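Local coordinates for protein 3-ketosteroid-delta4-5alpha-dehydrogenase (Rhodococcus jostii, PDB 4AT2) that probably catalyses the FAD-dependent 4,5-dehydrogenation of 3-keto-5alpha-steroids during bacterial steroid breakdown, at residues L82-Q96 and A182-G196. Residues are numbered along the deposited sequence; the frame is centred on the assembly and turned at random.
Sequences LAGGFIYLGGGTPLQ and APRGHVPQMDGKRTG. With FAD (flavin-adenine dinucleotide), chain D.
Ile87 and His186 form an antiparallel hydrogen-bonded pair, Ile87 N giving to His186 O (2.8 Å) and His186 N to Ile87 O; Tyr88 and Gly185 follow as the non-hydrogen-bonded pair, and Leu89 N to Arg184 O adds one bond beyond the strands. Arg184 O also accepts from His186 ND1 in the imidazole plane, fixing the ring's rotation. NE2 meets Thr93 OG1 edge-on (2.8 Å), while Leu89 CB covers one face; histidine suits this place because both nitrogens find partners. Thr93 OG1, turned between its backbone N and carbonyl carbon (chi1 66°), also takes Gln96 N. Glutamine fits because OE1 accepts from the Gly92 and Thr93 amides, completing a capping box, and NE2 gives to Pro183 O (3.0 Å), so an alanine here would probably leave that carbonyl without this donor and weaken the helix cap. Arg184 lays its aliphatic CB over the Tyr88 ring and reaches Tyr88 OH, which also bonds Glu170, through NH1 (3.0 Å), while its charged end salt-bridges Asp103 through NE. Val187 CG2 sits over the Phe86 face. Gly84 N gives to FAD N5; a side chain there would crowd O4. The flavin-binding loop 83-86 leads into strand 87-88, an outer strand of a three-stranded antiparallel sheet centred on 185-186, beside the steroid pocket.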
ATOM      1  N   LEU A  82      -2.828  -2.448  27.308  1.00 19.41           N
ATOM      2  CA  LEU A  82      -1.432  -1.980  27.269  1.00 19.84           C
ATOM      3  C   LEU A  82      -1.255  -0.631  26.553  1.00 19.72           C
ATOM      4  O   LEU A  82      -0.155  -0.056  26.550  1.00 19.57           O
ATOM      5  CB  LEU A  82      -0.540  -3.044  26.616  1.00 20.53           C
ATOM      6  CG  LEU A  82      -0.713  -4.512  27.037  1.00 21.22           C
ATOM      7  CD1 LEU A  82       0.154  -5.428  26.189  1.00 21.43           C
ATOM      8  CD2 LEU A  82      -0.406  -4.715  28.515  1.00 22.40           C
ATOM      9  N   ALA A  83      -2.342  -0.116  25.974  1.00 19.39           N
ATOM     10  CA  ALA A  83      -2.321   1.114  25.176  1.00 19.08           C
ATOM     11  C   ALA A  83      -2.196   2.376  26.022  1.00 19.08           C
ATOM     12  O   ALA A  83      -2.496   2.358  27.219  1.00 19.90           O
ATOM     13  CB  ALA A  83      -3.582   1.192  24.321  1.00 19.21           C
ATOM     14  N   GLY A  84      -1.787   3.470  25.381  1.00 18.53           N
ATOM     15  CA  GLY A  84      -1.694   4.800  26.019  1.00 18.07           C
ATOM     16  C   GLY A  84      -3.038   5.320  26.507  1.00 17.43           C
ATOM     17  O   GLY A  84      -3.119   6.101  27.471  1.00 18.66           O
ATOM     18  N   GLY A  85      -4.097   4.860  25.857  1.00 15.25           N
ATOM     19  CA  GLY A  85      -5.453   5.171  26.278  1.00 14.08           C
ATOM     20  C   GLY A  85      -6.133   6.264  25.487  1.00 12.86           C
ATOM     21  O   GLY A  85      -7.269   6.623  25.802  1.00 12.85           O
ATOM     22  N   PHE A  86      -5.470   6.790  24.452  1.00 11.44           N
ATOM     23  CA  PHE A  86      -6.121   7.783  23.587  1.00 10.70           C
ATOM     24  C   PHE A  86      -7.351   7.166  22.942  1.00  9.92           C
ATOM     25  O   PHE A  86      -7.317   6.023  22.470  1.00  9.42           O
ATOM     26  CB  PHE A  86      -5.204   8.227  22.449  1.00 10.98           C
ATOM     27  CG  PHE A  86      -4.151   9.208  22.849  1.00 11.59           C
ATOM     28  CD1 PHE A  86      -4.421  10.569  22.880  1.00 11.92           C
ATOM     29  CD2 PHE A  86      -2.862   8.772  23.120  1.00 12.09           C
ATOM     30  CE1 PHE A  86      -3.429  11.484  23.220  1.00 12.21           C
ATOM     31  CE2 PHE A  86      -1.863   9.679  23.459  1.00 12.39           C
ATOM     32  CZ  PHE A  86      -2.152  11.036  23.511  1.00 12.52           C
ATOM     33  N   ILE A  87      -8.428   7.943  22.898  1.00  9.31           N
ATOM     34  CA  ILE A  87      -9.643   7.575  22.185  1.00  9.00           C
ATOM     35  C   ILE A  87      -9.988   8.804  21.343  1.00  8.71           C
ATOM     36  O   ILE A  87     -10.170   9.892  21.893  1.00  8.79           O
ATOM     37  CB  ILE A  87     -10.806   7.250  23.154  1.00  9.30           C
ATOM     38  CG1 ILE A  87     -10.345   6.331  24.297  1.00  9.53           C
ATOM     39  CG2 ILE A  87     -11.966   6.619  22.381  1.00  9.28           C
ATOM     40  CD1 ILE A  87     -11.395   6.114  25.376  1.00  9.89           C
ATOM     41  N   TYR A  88     -10.010   8.634  20.020  1.00  8.35           N
ATOM     42  CA  TYR A  88     -10.169   9.746  19.092  1.00  8.28           C
ATOM     43  C   TYR A  88     -11.634  10.170  18.988  1.00  8.45           C
ATOM     44  O   TYR A  88     -12.420   9.550  18.286  1.00  8.67           O
ATOM     45  CB  TYR A  88      -9.583   9.400  17.705  1.00  7.92           C
ATOM     46  CG  TYR A  88      -9.332  10.644  16.892  1.00  7.75           C
ATOM     47  CD1 TYR A  88      -8.114  11.321  16.996  1.00  7.70           C
ATOM     48  CD2 TYR A  88     -10.333  11.178  16.068  1.00  7.76           C
ATOM     49  CE1 TYR A  88      -7.889  12.487  16.286  1.00  7.65           C
ATOM     50  CE2 TYR A  88     -10.114  12.347  15.344  1.00  7.67           C
ATOM     51  CZ  TYR A  88      -8.898  12.998  15.471  1.00  7.63           C
ATOM     52  OH  TYR A  88      -8.677  14.166  14.791  1.00  7.56           O
ATOM     53  N   LEU A  89     -11.998  11.233  19.701  1.00  8.82           N
ATOM     54  CA  LEU A  89     -13.394  11.659  19.793  1.00  9.01           C
ATOM     55  C   LEU A  89     -13.494  13.161  19.624  1.00  9.18           C
ATOM     56  O   LEU A  89     -12.545  13.878  19.919  1.00  9.32           O
ATOM     57  CB  LEU A  89     -13.978  11.251  21.148  1.00  9.28           C
ATOM     58  CG  LEU A  89     -13.905   9.760  21.498  1.00  9.33           C
ATOM     59  CD1 LEU A  89     -14.307   9.570  22.942  1.00  9.64           C
ATOM     60  CD2 LEU A  89     -14.797   8.928  20.575  1.00  9.28           C
ATOM     61  N   GLY A  90     -14.642  13.645  19.156  1.00  9.22           N
ATOM     62  CA  GLY A  90     -14.783  15.078  18.938  1.00  9.29           C
ATOM     63  C   GLY A  90     -16.180  15.453  18.524  1.00  9.51           C
ATOM     64  O   GLY A  90     -17.140  14.714  18.795  1.00  9.42           O
ATOM     65  N   GLY A  91     -16.278  16.616  17.884  1.00  9.44           N
ATOM     66  CA  GLY A  91     -17.554  17.172  17.453  1.00 10.05           C
ATOM     67  C   GLY A  91     -18.266  17.973  18.524  1.00 10.46           C
ATOM     68  O   GLY A  91     -19.445  18.316  18.371  1.00 10.80           O
ATOM     69  N   GLY A  92     -17.556  18.253  19.616  1.00 10.59           N
ATOM     70  CA  GLY A  92     -18.118  18.999  20.745  1.00 11.12           C
ATOM     71  C   GLY A  92     -18.422  18.162  21.976  1.00 11.25           C
ATOM     72  O   GLY A  92     -19.512  18.251  22.529  1.00 11.72           O
ATOM     73  N   THR A  93     -17.472  17.345  22.419  1.00 10.96           N
ATOM     74  CA  THR A  93     -17.709  16.523  23.614  1.00 11.01           C
ATOM     75  C   THR A  93     -17.751  17.420  24.854  1.00 11.17           C
ATOM     76  O   THR A  93     -17.219  18.532  24.825  1.00 11.28           O
ATOM     77  CB  THR A  93     -16.609  15.468  23.818  1.00 10.75           C
ATOM     78  OG1 THR A  93     -15.371  16.121  24.113  1.00 10.87           O
ATOM     79  CG2 THR A  93     -16.440  14.610  22.560  1.00 10.42           C
ATOM     80  N   PRO A  94     -18.359  16.933  25.954  1.00 11.37           N
ATOM     81  CA  PRO A  94     -18.290  17.713  27.190  1.00 11.74           C
ATOM     82  C   PRO A  94     -16.847  18.005  27.626  1.00 11.66           C
ATOM     83  O   PRO A  94     -16.592  19.041  28.238  1.00 11.88           O
ATOM     84  CB  PRO A  94     -18.991  16.809  28.200  1.00 11.99           C
ATOM     85  CG  PRO A  94     -20.016  16.096  27.369  1.00 11.86           C
ATOM     86  CD  PRO A  94     -19.287  15.791  26.085  1.00 11.56           C
ATOM     87  N   LEU A  95     -15.918  17.104  27.317  1.00 11.36           N
ATOM     88  CA  LEU A  95     -14.510  17.328  27.664  1.00 11.28           C
ATOM     89  C   LEU A  95     -13.914  18.483  26.848  1.00 10.88           C
ATOM     90  O   LEU A  95     -13.258  19.382  27.406  1.00 10.98           O
ATOM     91  CB  LEU A  95     -13.693  16.053  27.458  1.00 11.46           C
ATOM     92  CG  LEU A  95     -12.542  15.802  28.437  1.00 12.10           C
ATOM     93  CD1 LEU A  95     -11.697  14.645  27.934  1.00 11.93           C
ATOM     94  CD2 LEU A  95     -11.643  16.989  28.716  1.00 12.91           C
ATOM     95  N   GLN A  96     -14.135  18.465  25.531  1.00 10.44           N
ATOM     96  CA  GLN A  96     -13.681  19.571  24.683  1.00 10.15           C
ATOM     97  C   GLN A  96     -14.247  20.902  25.192  1.00 10.40           C
ATOM     98  O   GLN A  96     -13.513  21.870  25.325  1.00 10.19           O
ATOM     99  CB  GLN A  96     -14.077  19.368  23.217  1.00  9.93           C
ATOM    100  CG  GLN A  96     -13.292  18.265  22.511  1.00  9.49           C
ATOM    101  CD  GLN A  96     -13.795  18.040  21.095  1.00  9.33           C
ATOM    102  OE1 GLN A  96     -14.986  17.897  20.881  1.00  9.39           O
ATOM    103  NE2 GLN A  96     -12.885  18.006  20.132  1.00  9.04           N
ATOM    104  N   ALA A 182      -8.691  21.274  16.536  1.00  8.50           N
ATOM    105  CA  ALA A 182      -9.386  20.920  17.762  1.00  8.38           C
ATOM    106  C   ALA A 182      -8.737  19.635  18.249  1.00  8.20           C
ATOM    107  O   ALA A 182      -8.515  18.715  17.462  1.00  8.10           O
ATOM    108  CB  ALA A 182     -10.875  20.694  17.508  1.00  8.61           C
ATOM    109  N   PRO A 183      -8.409  19.572  19.543  1.00  8.18           N
ATOM    110  CA  PRO A 183      -7.823  18.362  20.102  1.00  8.03           C
ATOM    111  C   PRO A 183      -8.899  17.308  20.269  1.00  8.02           C
ATOM    112  O   PRO A 183     -10.002  17.623  20.731  1.00  8.22           O
ATOM    113  CB  PRO A 183      -7.277  18.839  21.455  1.00  8.19           C
ATOM    114  CG  PRO A 183      -8.186  19.968  21.839  1.00  8.46           C
ATOM    115  CD  PRO A 183      -8.523  20.659  20.537  1.00  8.44           C
ATOM    116  N   ARG A 184      -8.569  16.069  19.904  1.00  7.90           N
ATOM    117  CA  ARG A 184      -9.542  14.982  19.934  1.00  7.89           C
ATOM    118  C   ARG A 184      -9.003  13.755  20.659  1.00  7.93           C
ATOM    119  O   ARG A 184      -9.682  12.743  20.745  1.00  7.91           O
ATOM    120  CB  ARG A 184      -9.972  14.636  18.503  1.00  7.65           C
ATOM    121  CG  ARG A 184     -10.678  15.814  17.830  1.00  7.71           C
ATOM    122  CD  ARG A 184     -11.347  15.458  16.513  1.00  7.60           C
ATOM    123  NE  ARG A 184     -11.811  16.699  15.890  1.00  7.76           N
ATOM    124  CZ  ARG A 184     -11.148  17.353  14.941  1.00  7.63           C
ATOM    125  NH1 ARG A 184     -10.007  16.870  14.443  1.00  7.27           N
ATOM    126  NH2 ARG A 184     -11.638  18.499  14.479  1.00  7.68           N
ATOM    127  N   GLY A 185      -7.783  13.840  21.185  1.00  8.10           N
ATOM    128  CA  GLY A 185      -7.250  12.730  21.976  1.00  8.20           C
ATOM    129  C   GLY A 185      -7.840  12.748  23.382  1.00  8.65           C
ATOM    130  O   GLY A 185      -7.369  13.502  24.241  1.00  8.82           O
ATOM    131  N   HIS A 186      -8.872  11.930  23.611  1.00  8.78           N
ATOM    132  CA  HIS A 186      -9.513  11.808  24.933  1.00  9.36           C
ATOM    133  C   HIS A 186      -8.886  10.668  25.679  1.00  9.72           C
ATOM    134  O   HIS A 186      -8.846   9.556  25.168  1.00  9.80           O
ATOM    135  CB  HIS A 186     -11.013  11.573  24.783  1.00  9.31           C
ATOM    136  CG  HIS A 186     -11.771  12.772  24.259  1.00  9.22           C
ATOM    137  ND1 HIS A 186     -11.548  13.307  23.034  1.00  9.05           N
ATOM    138  CD2 HIS A 186     -12.783  13.523  24.839  1.00  9.55           C
ATOM    139  CE1 HIS A 186     -12.389  14.344  22.853  1.00  9.20           C
ATOM    140  NE2 HIS A 186     -13.142  14.472  23.962  1.00  9.47           N
ATOM    141  N   VAL A 187      -8.390  10.923  26.886  1.00 10.40           N
ATOM    142  CA  VAL A 187      -7.567   9.925  27.591  1.00 11.13           C
ATOM    143  C   VAL A 187      -8.174   9.647  28.959  1.00 11.82           C
ATOM    144  O   VAL A 187      -8.343  10.569  29.749  1.00 11.99           O
ATOM    145  CB  VAL A 187      -6.104  10.416  27.745  1.00 11.22           C
ATOM    146  CG1 VAL A 187      -5.210   9.334  28.359  1.00 11.85           C
ATOM    147  CG2 VAL A 187      -5.551  10.847  26.389  1.00 11.26           C
ATOM    148  N   PRO A 188      -8.523   8.383  29.240  1.00 12.51           N
ATOM    149  CA  PRO A 188      -9.115   8.099  30.548  1.00 13.49           C
ATOM    150  C   PRO A 188      -8.184   8.461  31.705  1.00 14.92           C
ATOM    151  O   PRO A 188      -6.962   8.396  31.572  1.00 14.59           O
ATOM    152  CB  PRO A 188      -9.366   6.589  30.495  1.00 13.36           C
ATOM    153  CG  PRO A 188      -9.596   6.320  29.047  1.00 12.92           C
ATOM    154  CD  PRO A 188      -8.615   7.213  28.342  1.00 12.33           C
ATOM    155  N   GLN A 189      -8.783   8.841  32.829  1.00 16.86           N
ATOM    156  CA  GLN A 189      -8.042   9.300  33.995  1.00 19.36           C
ATOM    157  C   GLN A 189      -7.459   8.101  34.729  1.00 21.25           C
ATOM    158  O   GLN A 189      -8.188   7.195  35.140  1.00 21.80           O
ATOM    159  CB  GLN A 189      -8.957  10.109  34.920  1.00 20.35           C
ATOM    160  CG  GLN A 189      -8.230  10.834  36.047  1.00 21.43           C
ATOM    161  CD  GLN A 189      -9.168  11.653  36.918  1.00 22.66           C
ATOM    162  OE1 GLN A 189     -10.395  11.511  36.848  1.00 23.58           O
ATOM    163  NE2 GLN A 189      -8.595  12.523  37.741  1.00 23.32           N
ATOM    164  N   MET A 190      -6.141   8.116  34.883  1.00 23.70           N
ATOM    165  CA  MET A 190      -5.408   7.022  35.494  1.00 26.90           C
ATOM    166  C   MET A 190      -4.061   7.527  35.997  1.00 29.74           C
ATOM    167  O   MET A 190      -3.401   8.321  35.324  1.00 30.19           O
ATOM    168  CB  MET A 190      -5.195   5.915  34.465  1.00 26.91           C
ATOM    169  CG  MET A 190      -4.568   4.651  35.011  1.00 27.83           C
ATOM    170  SD  MET A 190      -4.447   3.427  33.700  1.00 27.88           S
ATOM    171  CE  MET A 190      -3.313   2.258  34.459  1.00 27.53           C
ATOM    172  N   ASP A 191      -3.670   7.070  37.186  1.00 33.34           N
ATOM    173  CA  ASP A 191      -2.341   7.361  37.729  1.00 36.80           C
ATOM    174  C   ASP A 191      -1.343   6.241  37.427  1.00 37.94           C
ATOM    175  O   ASP A 191      -1.719   5.065  37.331  1.00 37.82           O
ATOM    176  CB  ASP A 191      -2.418   7.599  39.238  1.00 39.32           C
ATOM    177  CG  ASP A 191      -3.190   8.861  39.590  1.00 41.41           C
ATOM    178  OD1 ASP A 191      -2.920   9.924  38.985  1.00 41.97           O
ATOM    179  OD2 ASP A 191      -4.065   8.785  40.478  1.00 43.34           O
ATOM    180  N   GLY A 192      -0.074   6.619  37.284  1.00 38.29           N
ATOM    181  CA  GLY A 192       1.006   5.665  37.034  1.00 39.48           C
ATOM    182  C   GLY A 192       0.810   4.848  35.771  1.00 39.61           C
ATOM    183  O   GLY A 192       0.995   3.631  35.783  1.00 39.64           O
ATOM    184  N   LYS A 193       0.425   5.522  34.686  1.00 39.69           N
ATOM    185  CA  LYS A 193       0.207   4.867  33.391  1.00 39.80           C
ATOM    186  C   LYS A 193       1.534   4.366  32.824  1.00 41.05           C
ATOM    187  O   LYS A 193       2.509   5.120  32.745  1.00 41.48           O
ATOM    188  CB  LYS A 193      -0.471   5.822  32.397  1.00 37.90           C
ATOM    189  CG  LYS A 193      -1.841   6.333  32.834  1.00 36.00           C
ATOM    190  CD  LYS A 193      -2.433   7.319  31.828  1.00 35.00           C
ATOM    191  CE  LYS A 193      -1.805   8.703  31.941  1.00 34.59           C
ATOM    192  NZ  LYS A 193      -2.152   9.584  30.788  1.00 33.05           N
ATOM    193  N   ARG A 194       1.572   3.086  32.453  1.00 43.09           N
ATOM    194  CA  ARG A 194       2.783   2.473  31.896  1.00 43.69           C
ATOM    195  C   ARG A 194       2.485   1.766  30.576  1.00 42.77           C
ATOM    196  O   ARG A 194       2.147   0.575  30.555  1.00 41.28           O
ATOM    197  CB  ARG A 194       3.437   1.509  32.901  1.00 47.23           C
ATOM    198  CG  ARG A 194       3.728   2.128  34.260  1.00 49.89           C
ATOM    199  CD  ARG A 194       4.665   1.278  35.104  1.00 54.31           C
ATOM    200  NE  ARG A 194       4.585   1.640  36.523  1.00 57.78           N
ATOM    201  CZ  ARG A 194       5.151   2.716  37.072  1.00 59.22           C
ATOM    202  NH1 ARG A 194       5.857   3.566  36.332  1.00 60.13           N
ATOM    203  NH2 ARG A 194       5.007   2.945  38.370  1.00 59.90           N
ATOM    204  N   THR A 195       2.608   2.518  29.481  1.00 41.34           N
ATOM    205  CA  THR A 195       2.342   2.009  28.132  1.00 40.36           C
ATOM    206  C   THR A 195       3.199   0.766  27.857  1.00 40.59           C
ATOM    207  O   THR A 195       4.415   0.775  28.073  1.00 39.86           O
ATOM    208  CB  THR A 195       2.577   3.108  27.064  1.00 39.52           C
ATOM    209  OG1 THR A 195       1.749   4.241  27.355  1.00 38.10           O
ATOM    210  CG2 THR A 195       2.240   2.608  25.665  1.00 37.59           C
ATOM    211  N   GLY A 196       2.543  -0.307  27.413  1.00 40.68           N
ATOM    212  CA  GLY A 196       3.216  -1.582  27.154  1.00 40.82           C
ATOM    213  C   GLY A 196       3.102  -2.603  28.277  1.00 41.14           C
ATOM    214  O   GLY A 196       3.446  -3.773  28.090  1.00 41.32           O
TER
HETATM  215  PA  FAD D1492      -7.125  -6.269  21.280  1.00 11.69           P
HETATM  216  O1A FAD D1492      -7.429  -5.207  22.263  1.00 12.46           O
HETATM  217  O2A FAD D1492      -5.741  -6.750  21.161  1.00 12.25           O
HETATM  218  O5B FAD D1492      -8.078  -7.516  21.596  1.00 11.43           O
HETATM  219  C5B FAD D1492      -8.055  -8.687  20.772  1.00 11.28           C
HETATM  220  C4B FAD D1492      -8.224  -9.922  21.674  1.00 11.54           C
HETATM  221  O4B FAD D1492      -8.358 -11.037  20.766  1.00 11.14           O
HETATM  222  C3B FAD D1492      -6.946 -10.160  22.488  1.00 11.63           C
HETATM  223  O3B FAD D1492      -7.294 -10.307  23.888  1.00 11.90           O
HETATM  224  C2B FAD D1492      -6.366 -11.449  21.894  1.00 11.69           C
HETATM  225  O2B FAD D1492      -5.705 -12.235  22.921  1.00 11.83           O
HETATM  226  C1B FAD D1492      -7.619 -12.146  21.368  1.00 11.54           C
HETATM  227  N9A FAD D1492      -7.358 -13.123  20.289  1.00 11.47           N
HETATM  228  C8A FAD D1492      -6.423 -13.090  19.331  1.00 11.66           C
HETATM  229  N7A FAD D1492      -6.567 -14.173  18.571  1.00 11.94           N
HETATM  230  C5A FAD D1492      -7.608 -14.887  19.045  1.00 11.90           C
HETATM  231  C6A FAD D1492      -8.197 -16.052  18.680  1.00 12.02           C
HETATM  232  N6A FAD D1492      -7.726 -16.713  17.623  1.00 12.56           N
HETATM  233  N1A FAD D1492      -9.245 -16.557  19.352  1.00 11.69           N
HETATM  234  C2A FAD D1492      -9.762 -15.880  20.447  1.00 11.81           C
HETATM  235  N3A FAD D1492      -9.149 -14.686  20.818  1.00 11.61           N
HETATM  236  C4A FAD D1492      -8.087 -14.225  20.107  1.00 11.62           C
HETATM  237  N1  FAD D1492      -4.469   2.853  19.866  1.00 11.05           N
HETATM  238  C2  FAD D1492      -5.266   3.922  20.235  1.00 11.17           C
HETATM  239  O2  FAD D1492      -6.274   4.166  19.586  1.00 10.82           O
HETATM  240  N3  FAD D1492      -4.921   4.710  21.342  1.00 11.25           N
HETATM  241  C4  FAD D1492      -3.750   4.447  22.056  1.00 11.44           C
HETATM  242  O4  FAD D1492      -3.471   5.172  23.016  1.00 11.60           O
HETATM  243  C4X FAD D1492      -2.941   3.370  21.677  1.00 11.51           C
HETATM  244  N5  FAD D1492      -1.787   3.099  22.334  1.00 12.24           N
HETATM  245  C5X FAD D1492      -0.918   2.212  21.809  1.00 12.29           C
HETATM  246  C6  FAD D1492       0.378   2.107  22.324  1.00 12.47           C
HETATM  247  C7  FAD D1492       1.281   1.179  21.800  1.00 12.80           C
HETATM  248  C7M FAD D1492       2.574   1.116  22.359  1.00 13.33           C
HETATM  249  C8  FAD D1492       0.889   0.346  20.731  1.00 12.79           C
HETATM  250  C8M FAD D1492       1.747  -0.616  20.158  1.00 12.48           C
HETATM  251  C9  FAD D1492      -0.410   0.447  20.227  1.00 12.40           C
HETATM  252  C9A FAD D1492      -1.308   1.392  20.745  1.00 12.12           C
HETATM  253  N10 FAD D1492      -2.558   1.518  20.238  1.00 11.50           N
HETATM  254  C10 FAD D1492      -3.303   2.577  20.587  1.00 11.42           C
HETATM  255  C1' FAD D1492      -3.179   0.488  19.364  1.00 11.20           C
HETATM  256  C2' FAD D1492      -4.250  -0.283  20.151  1.00 11.14           C
HETATM  257  O2' FAD D1492      -3.618  -0.745  21.346  1.00 11.97           O
HETATM  258  C3' FAD D1492      -4.774  -1.482  19.344  1.00 10.51           C
HETATM  259  O3' FAD D1492      -4.832  -1.199  17.935  1.00 10.13           O
HETATM  260  C4' FAD D1492      -6.170  -1.875  19.853  1.00 10.67           C
HETATM  261  O4' FAD D1492      -6.074  -2.147  21.259  1.00 10.46           O
HETATM  262  C5' FAD D1492      -6.679  -3.123  19.127  1.00 10.44           C
HETATM  263  O5' FAD D1492      -8.019  -3.397  19.580  1.00 10.70           O
HETATM  264  P   FAD D1492      -8.705  -4.819  19.254  1.00 10.90           P
HETATM  265  O1P FAD D1492      -8.759  -5.041  17.805  1.00 10.00           O
HETATM  266  O2P FAD D1492      -9.956  -4.909  20.078  1.00 10.09           O
HETATM  267  O3P FAD D1492      -7.556  -5.862  19.755  1.00 11.06           O
HETATM  268  O   HOH W   1      -1.717   8.319  28.373  1.00 28.18           O